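Local coordinates for protein hydrolase, haloacid dehalogenase-like family (Streptococcus pneumoniae, PDB 2FI1) that probably acts as a metal-dependent hydrolase of the haloacid dehalogenase-like family, with a calcium ion bound in this crystal, at residues Q46-K49 and F54-E57; K135-P138 and S142-Y145; L156-R161 and V182-V187. All coordinates share one frame; numbering follows the deposited sequence.

In the fold
Contact 1 (46-49 with 54-57) belongs to the helical cap, whereas contacts 2 and 3 belong to the core domain built on the parallel sheet. The centre of contact 1 is about 28 Å from that of contact 2 and 25 Å from that of contact 3. Contacts 2 and 3 touch on the strand 155-159, where Met143 CE packs 3.6 Å from Val157 CG1; Leu156 and Ile158 face helix 181-188 on the other side of the sheet. The calcium site at the end of this strand, presumably the active site, links the parts: Asp160 of contact 3 binds the ion, and the side chains of Lys137 and Leu48 are about 6 and 13 Å from it.

Contact 1. Residues Q46-K49 and F54-E57; sequences QALK and FAIE
Ala47 and Ala55 bring the helices 41-50 and 52-59 to 4.9 Å between their CA atoms, a close approach made possible by the small size of both side chains. The two methyls point at each other, with Ala47 CB 3.9 Å from Ala55 CB. Leu48 starts out turned from the second helix, but its branch swings back, and CD2 rests 3.7 Å from Ala55 CB. The Ala55 methyl is thus touched by both Ala47 and Leu48. Phe54 reaches back to Ala47 because its CG stands anti to the backbone N (chi1 173°). The CD2-CE2 side of the ring does the touching: Ala47 O meets CD2 near the ring plane at 3.6 Å, while Ala47 CB, 3.9 Å from CE2, is tilted off that plane. These consecutive helices form part of the helical cap inserted between the first two strands of the core. Ser51 OG, at the turn between them, accepts a hydrogen bond from Phe54 N, while Tyr21 and Thr25 of helix 20-34 and Tyr70 of helix 66-77 pack on Leu48. No hydrogen bond joins the segments; methyl packing carries the contact, with an aromatic edge turned to a carbonyl oxygen, which the weakly positive ring hydrogens probably favour.

Contact 2. Residues K135-P138 and S142-Y145; sequences KRKP and SMLY
Lys137 sends its chain toward Met143 through a first torsion that sets CG beside the backbone N, opposite the carbonyl carbon (chi1 -61°), and a bend further out (chi3 -73°), while Met143 turns its terminal methyl by a bend of its own (chi3 -144°). The two chains cross obliquely, and the touch is made by Lys137 CD and Met143 CE, 3.8 Å apart. The lysine therefore offers its aliphatic middle to the methionine and carries its ammonium group past it: NZ forms a salt bridge with Asp164. The segment 135-138, with a cis peptide bond before Pro138, leads from strand 124-128 to helix 141-149. The position of Lys137 is consistent with that of the basic residue which sits beside the metal-binding acids in haloacid dehalogenase-like hydrolases; its side chain also touches Asp12 of the calcium site. Further up the loop, the contact is made by water. Lys135 O accepts a hydrogen bond from each of two waters, which reach different groups of Ser142. The first gives its hydrogen bond to Lys135 O at 2.7 Å and accepts one from Ser142 N at 2.9 Å, so it answers an N-H of the first helical turn. The second lies 2.9 Å from Lys135 O and is hydrogen-bonded to Ser142 OG at 2.7 Å. Lys135 O and Ser142 OG are 4.5 Å apart, so the two waters, not a direct bond, connect loop and helix start. On the same loop, Lys135 N is hydrogen-bonded to Glu141 OE1, and Lys137 N to His106 NE2.

Contact 3. Residues L156-R161 and V182-V187; sequences LVIGDR and VNLRQV. With CA (calcium ion), chain B.
Asp160 OD1 binds the calcium ion at 2.4 Å, just beyond the strand whose Leu156 and Ile158 meet Leu184. Its carboxylate is engaged through both oxygens: a water that is itself 2.4 Å from the calcium ion gives a hydrogen bond to Asp160 OD2 at 2.8 Å. Asp160 CG lies in the crowded position between backbone N and carbonyl carbon (chi1 66°), and the water bond to OD2 should help fix how the carboxylate is turned about CB-CG. Two more waters, Asp12 and Gly14 O also bind the ion, in a place where relatives usually hold magnesium. The strand 155-159 lies in the parallel sheet of the Rossmann-like core; a beta-alpha-beta crossover through helix 162-170 leads on to strand 174-177, and helix 181-188 then covers a face of the sheet. Leu184 is the residue by which that helix meets 156-161. With CG anti to the backbone N (chi1 179°), it points its two methyls at the strand: CD2 lies 4.2 Å from Ile158 CG2, and CD1 is 4.5 Å from Leu156 CD2. The Ile158 and Leu184 chains cross at about a right angle, branch against branch. Trp11, His176 and Leu90 also pack on Leu184, while Tyr9 touches Leu156 and Ile158. Arg161, the N-cap residue of helix 162-170, gives its backbone N-H to Asp164 OD2.

Contact 1. Residues Q46-K49 and F54-E57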
loop_
_atom_site.group_PDB
_atom_site.type_symbol
_atom_site.label_atom_id
_atom_site.label_comp_id
_atom_site.label_asym_id
_atom_site.label_seq_id
_atom_site.Cartn_x
_atom_site.Cartn_y
_atom_site.Cartn_z
ATOM N N GLN A 46 5.245 14.084 3.684
ATOM C CA GLN A 46 3.944 14.664 3.407
ATOM C C GLN A 46 3.868 15.194 1.986
ATOM O O GLN A 46 2.844 15.028 1.309
ATOM C CB GLN A 46 3.622 15.764 4.428
ATOM C CG GLN A 46 2.305 16.504 4.195
ATOM C CD GLN A 46 1.099 15.605 4.208
ATOM O OE1 GLN A 46 1.086 14.563 4.877
ATOM N NE2 GLN A 46 0.057 16.007 3.461
ATOM N N ALA A 47 4.935 15.832 1.522
ATOM C CA ALA A 47 4.955 16.352 0.156
ATOM C C ALA A 47 4.811 15.233 -0.872
ATOM O O ALA A 47 4.064 15.379 -1.847
ATOM C CB ALA A 47 6.206 17.139 -0.103
ATOM N N LEU A 48 5.541 14.141 -0.686
ATOM C CA LEU A 48 5.428 12.987 -1.587
ATOM C C LEU A 48 4.027 12.388 -1.568
ATOM O O LEU A 48 3.532 11.919 -2.596
ATOM C CB LEU A 48 6.488 11.938 -1.256
ATOM C CG LEU A 48 7.909 12.359 -1.638
ATOM C CD1 LEU A 48 8.903 11.426 -1.002
ATOM C CD2 LEU A 48 8.081 12.371 -3.161
ATOM N N LYS A 49 3.364 12.426 -0.415
ATOM C CA LYS A 49 1.988 11.928 -0.305
ATOM C C LYS A 49 1.021 12.757 -1.135
ATOM O O LYS A 49 -0.017 12.237 -1.588
ATOM C CB LYS A 49 1.520 11.904 1.152
ATOM C CG LYS A 49 2.064 10.767 1.955
ATOM C CD LYS A 49 1.414 10.684 3.341
ATOM C CE LYS A 49 0.088 9.965 3.327
ATOM N NZ LYS A 49 -0.539 9.924 4.688
ATOM N N PHE A 54 4.770 17.744 -6.858
ATOM C CA PHE A 54 4.687 18.746 -5.785
ATOM C C PHE A 54 5.957 18.745 -4.928
ATOM O O PHE A 54 6.484 19.810 -4.586
ATOM C CB PHE A 54 3.467 18.531 -4.895
ATOM C CG PHE A 54 3.450 19.441 -3.699
ATOM C CD1 PHE A 54 3.287 20.809 -3.867
ATOM C CD2 PHE A 54 3.628 18.938 -2.427
ATOM C CE1 PHE A 54 3.298 21.655 -2.777
ATOM C CE2 PHE A 54 3.633 19.784 -1.333
ATOM C CZ PHE A 54 3.477 21.145 -1.514
ATOM N N ALA A 55 6.449 17.558 -4.591
ATOM C CA ALA A 55 7.663 17.464 -3.795
ATOM C C ALA A 55 8.857 18.070 -4.533
ATOM O O ALA A 55 9.671 18.778 -3.943
ATOM C CB ALA A 55 7.949 16.025 -3.419
ATOM N N ILE A 56 8.980 17.783 -5.826
ATOM C CA ILE A 56 10.088 18.328 -6.617
ATOM C C ILE A 56 9.969 19.837 -6.797
ATOM O O ILE A 56 10.950 20.552 -6.644
ATOM C CB ILE A 56 10.223 17.605 -7.973
ATOM C CG1 ILE A 56 10.716 16.175 -7.716
ATOM C CG2 ILE A 56 11.177 18.360 -8.907
ATOM C CD1 ILE A 56 10.774 15.304 -8.940
ATOM N N GLU A 57 8.778 20.331 -7.097
ATOM C CA GLU A 57 8.620 21.783 -7.238
ATOM C C GLU A 57 8.894 22.503 -5.917
ATOM O O GLU A 57 9.402 23.629 -5.913
ATOM C CB GLU A 57 7.233 22.147 -7.766
ATOM C CG GLU A 57 7.092 23.622 -8.230
ATOM C CD GLU A 57 8.037 24.034 -9.384
ATOM O OE1 GLU A 57 8.701 23.171 -10.014
ATOM O OE2 GLU A 57 8.109 25.251 -9.670
#

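Contact 2. Residues K135-P138 and S142-Y145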
loop_
_atom_site.group_PDB
_atom_site.type_symbol
_atom_site.label_atom_id
_atom_site.label_comp_id
_atom_site.label_asym_id
_atom_site.label_seq_id
_atom_site.Cartn_x
_atom_site.Cartn_y
_atom_site.Cartn_z
ATOM N N LYS A 135 -10.373 -3.563 -14.405
ATOM C CA LYS A 135 -10.393 -2.120 -14.301
ATOM C C LYS A 135 -9.822 -1.655 -12.962
ATOM O O LYS A 135 -9.768 -2.420 -11.989
ATOM C CB LYS A 135 -11.818 -1.583 -14.468
ATOM C CG LYS A 135 -12.436 -1.883 -15.822
ATOM C CD LYS A 135 -11.717 -1.152 -16.929
ATOM C CE LYS A 135 -12.486 -1.243 -18.236
ATOM N NZ LYS A 135 -12.652 -2.644 -18.698
ATOM N N ARG A 136 -9.383 -0.403 -12.926
ATOM C CA ARG A 136 -8.843 0.197 -11.720
ATOM C C ARG A 136 -9.968 0.575 -10.769
ATOM O O ARG A 136 -11.067 0.949 -11.188
ATOM C CB ARG A 136 -8.017 1.442 -12.066
ATOM C CG ARG A 136 -6.764 1.117 -12.891
ATOM C CD ARG A 136 -5.982 2.361 -13.311
ATOM N NE ARG A 136 -5.322 3.011 -12.177
ATOM C CZ ARG A 136 -5.799 4.054 -11.495
ATOM N NH1 ARG A 136 -6.949 4.618 -11.817
ATOM N NH2 ARG A 136 -5.109 4.531 -10.470
ATOM N N LYS A 137 -9.671 0.494 -9.483
ATOM C CA LYS A 137 -10.503 1.117 -8.459
ATOM C C LYS A 137 -10.668 2.593 -8.851
ATOM O O LYS A 137 -9.728 3.202 -9.347
ATOM C CB LYS A 137 -9.855 0.964 -7.080
ATOM C CG LYS A 137 -9.656 -0.486 -6.646
ATOM C CD LYS A 137 -8.876 -0.624 -5.348
ATOM C CE LYS A 137 -7.395 -0.332 -5.520
ATOM N NZ LYS A 137 -6.646 -0.410 -4.220
ATOM N N PRO A 138 -11.843 3.192 -8.606
ATOM C CA PRO A 138 -12.985 2.716 -7.818
ATOM C C PRO A 138 -13.955 1.752 -8.512
ATOM O O PRO A 138 -14.960 1.366 -7.910
ATOM C CB PRO A 138 -13.711 4.018 -7.475
ATOM C CG PRO A 138 -13.482 4.862 -8.688
ATOM C CD PRO A 138 -12.077 4.559 -9.114
ATOM N N SER A 142 -12.736 -5.878 -9.852
ATOM C CA SER A 142 -11.807 -6.819 -9.235
ATOM C C SER A 142 -12.306 -7.340 -7.892
ATOM O O SER A 142 -12.130 -8.519 -7.589
ATOM C CB SER A 142 -10.402 -6.221 -9.096
ATOM O OG SER A 142 -10.398 -5.003 -8.393
ATOM N N MET A 143 -12.952 -6.484 -7.112
ATOM C CA MET A 143 -13.464 -6.947 -5.814
ATOM C C MET A 143 -14.712 -7.836 -5.999
ATOM O O MET A 143 -14.877 -8.788 -5.256
ATOM C CB MET A 143 -13.631 -5.795 -4.805
ATOM C CG MET A 143 -12.292 -5.378 -3.983
ATOM S SD MET A 143 -12.637 -3.846 -3.229
ATOM C CE MET A 143 -11.011 -3.099 -3.397
ATOM N N LEU A 144 -15.530 -7.577 -7.022
ATOM C CA LEU A 144 -16.646 -8.478 -7.342
ATOM C C LEU A 144 -16.140 -9.833 -7.832
ATOM O O LEU A 144 -16.734 -10.872 -7.543
ATOM C CB LEU A 144 -17.574 -7.851 -8.387
ATOM C CG LEU A 144 -18.421 -6.685 -7.864
ATOM C CD1 LEU A 144 -19.072 -5.917 -9.001
ATOM C CD2 LEU A 144 -19.478 -7.162 -6.864
ATOM N N TYR A 145 -15.042 -9.828 -8.577
ATOM C CA TYR A 145 -14.399 -11.070 -9.004
ATOM C C TYR A 145 -13.998 -11.902 -7.784
ATOM O O TYR A 145 -14.243 -13.106 -7.734
ATOM C CB TYR A 145 -13.176 -10.776 -9.888
ATOM C CG TYR A 145 -12.104 -11.841 -9.905
ATOM C CD1 TYR A 145 -12.230 -12.981 -10.682
ATOM C CD2 TYR A 145 -10.925 -11.684 -9.172
ATOM C CE1 TYR A 145 -11.234 -13.946 -10.714
ATOM C CE2 TYR A 145 -9.927 -12.635 -9.190
ATOM C CZ TYR A 145 -10.076 -13.773 -9.971
ATOM O OH TYR A 145 -9.101 -14.738 -10.017
HETATM O O HOH W 1 -12.012 -3.188 -10.728
HETATM O O HOH W 2 -8.559 -3.440 -9.611
#

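Contact 3. Residues L156-R161 and V182-V187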
loop_
_atom_site.group_PDB
_atom_site.type_symbol
_atom_site.label_atom_id
_atom_site.label_comp_id
_atom_site.label_asym_id
_atom_site.label_seq_id
_atom_site.Cartn_x
_atom_site.Cartn_y
_atom_site.Cartn_z
ATOM N N LEU A 156 -14.110 -7.405 4.544
ATOM C CA LEU A 156 -13.704 -6.034 4.833
ATOM C C LEU A 156 -12.652 -5.600 3.810
ATOM O O LEU A 156 -11.669 -6.304 3.580
ATOM C CB LEU A 156 -13.128 -5.936 6.245
ATOM C CG LEU A 156 -12.692 -4.538 6.706
ATOM C CD1 LEU A 156 -13.866 -3.581 6.808
ATOM C CD2 LEU A 156 -11.945 -4.608 8.027
ATOM N N VAL A 157 -12.874 -4.442 3.202
ATOM C CA VAL A 157 -11.947 -3.850 2.248
ATOM C C VAL A 157 -11.174 -2.756 2.972
ATOM O O VAL A 157 -11.778 -1.827 3.508
ATOM C CB VAL A 157 -12.712 -3.253 1.050
ATOM C CG1 VAL A 157 -11.784 -2.503 0.115
ATOM C CG2 VAL A 157 -13.437 -4.351 0.304
ATOM N N ILE A 158 -9.848 -2.864 2.997
ATOM C CA ILE A 158 -8.999 -1.936 3.728
ATOM C C ILE A 158 -8.087 -1.204 2.748
ATOM O O ILE A 158 -7.334 -1.834 2.011
ATOM C CB ILE A 158 -8.119 -2.662 4.769
ATOM C CG1 ILE A 158 -8.973 -3.546 5.690
ATOM C CG2 ILE A 158 -7.339 -1.645 5.576
ATOM C CD1 ILE A 158 -8.996 -4.995 5.279
ATOM N N GLY A 159 -8.154 0.121 2.730
ATOM C CA GLY A 159 -7.267 0.900 1.879
ATOM C C GLY A 159 -7.155 2.312 2.392
ATOM O O GLY A 159 -7.960 2.756 3.203
ATOM N N ASP A 160 -6.153 3.033 1.904
ATOM C CA ASP A 160 -5.881 4.369 2.422
ATOM C C ASP A 160 -6.528 5.491 1.619
ATOM O O ASP A 160 -6.475 6.639 2.053
ATOM C CB ASP A 160 -4.368 4.621 2.551
ATOM C CG ASP A 160 -3.649 4.667 1.214
ATOM O OD1 ASP A 160 -4.006 3.897 0.303
ATOM O OD2 ASP A 160 -2.699 5.476 1.076
ATOM N N ARG A 161 -7.123 5.178 0.480
ATOM C CA ARG A 161 -7.649 6.214 -0.412
ATOM C C ARG A 161 -9.149 6.117 -0.643
ATOM O O ARG A 161 -9.735 5.041 -0.575
ATOM C CB ARG A 161 -6.942 6.141 -1.768
ATOM C CG ARG A 161 -5.525 6.624 -1.767
ATOM C CD ARG A 161 -4.923 6.521 -3.153
ATOM N NE ARG A 161 -5.689 7.274 -4.143
ATOM C CZ ARG A 161 -5.520 7.175 -5.457
ATOM N NH1 ARG A 161 -4.601 6.363 -5.959
ATOM N NH2 ARG A 161 -6.267 7.895 -6.278
ATOM N N VAL A 182 -2.529 0.156 14.533
ATOM C CA VAL A 182 -3.114 0.218 15.872
ATOM C C VAL A 182 -4.608 0.548 15.796
ATOM O O VAL A 182 -5.424 -0.064 16.480
ATOM C CB VAL A 182 -2.371 1.243 16.796
ATOM C CG1 VAL A 182 -3.182 1.569 18.059
ATOM C CG2 VAL A 182 -0.985 0.724 17.175
ATOM N N ASN A 183 -4.972 1.507 14.948
ATOM C CA ASN A 183 -6.373 1.878 14.851
ATOM C C ASN A 183 -7.238 0.789 14.230
ATOM O O ASN A 183 -8.382 0.593 14.639
ATOM C CB ASN A 183 -6.551 3.171 14.074
ATOM C CG ASN A 183 -7.948 3.706 14.192
ATOM O OD1 ASN A 183 -8.444 3.939 15.300
ATOM N ND2 ASN A 183 -8.612 3.876 13.056
ATOM N N LEU A 184 -6.706 0.089 13.229
ATOM C CA LEU A 184 -7.428 -1.028 12.642
ATOM C C LEU A 184 -7.628 -2.135 13.681
ATOM O O LEU A 184 -8.712 -2.695 13.788
ATOM C CB LEU A 184 -6.690 -1.550 11.412
ATOM C CG LEU A 184 -7.324 -2.753 10.701
ATOM C CD1 LEU A 184 -8.770 -2.520 10.379
ATOM C CD2 LEU A 184 -6.535 -3.051 9.441
ATOM N N ARG A 185 -6.591 -2.425 14.463
ATOM C CA ARG A 185 -6.743 -3.380 15.573
ATOM C C ARG A 185 -7.845 -2.951 16.529
ATOM O O ARG A 185 -8.633 -3.777 16.972
ATOM C CB ARG A 185 -5.442 -3.515 16.355
ATOM C CG ARG A 185 -4.383 -4.339 15.666
ATOM C CD ARG A 185 -3.180 -4.537 16.570
ATOM N NE ARG A 185 -2.229 -5.507 16.031
ATOM C CZ ARG A 185 -2.364 -6.828 16.109
ATOM N NH1 ARG A 185 -3.437 -7.381 16.646
ATOM N NH2 ARG A 185 -1.417 -7.594 15.597
ATOM N N GLN A 186 -7.895 -1.661 16.859
ATOM C CA GLN A 186 -8.914 -1.157 17.789
ATOM C C GLN A 186 -10.323 -1.373 17.243
ATOM O O GLN A 186 -11.227 -1.760 17.981
ATOM C CB GLN A 186 -8.656 0.324 18.106
ATOM C CG GLN A 186 -9.660 0.999 19.048
ATOM C CD GLN A 186 -9.605 0.490 20.481
ATOM O OE1 GLN A 186 -10.567 -0.122 20.965
ATOM N NE2 GLN A 186 -8.504 0.771 21.183
ATOM N N VAL A 187 -10.515 -1.146 15.949
ATOM C CA VAL A 187 -11.818 -1.353 15.327
ATOM C C VAL A 187 -12.194 -2.842 15.293
ATOM O O VAL A 187 -13.375 -3.190 15.389
ATOM C CB VAL A 187 -11.852 -0.706 13.911
ATOM C CG1 VAL A 187 -13.069 -1.139 13.130
ATOM C CG2 VAL A 187 -11.796 0.813 14.048
HETATM CA CA CA B . -3.005 2.674 -1.457
HETATM O O HOH W 3 -1.889 4.795 -1.508
HETATM O O HOH W 4 -5.020 3.143 -2.635
HETATM O O HOH W 5 -1.957 2.094 -3.452
#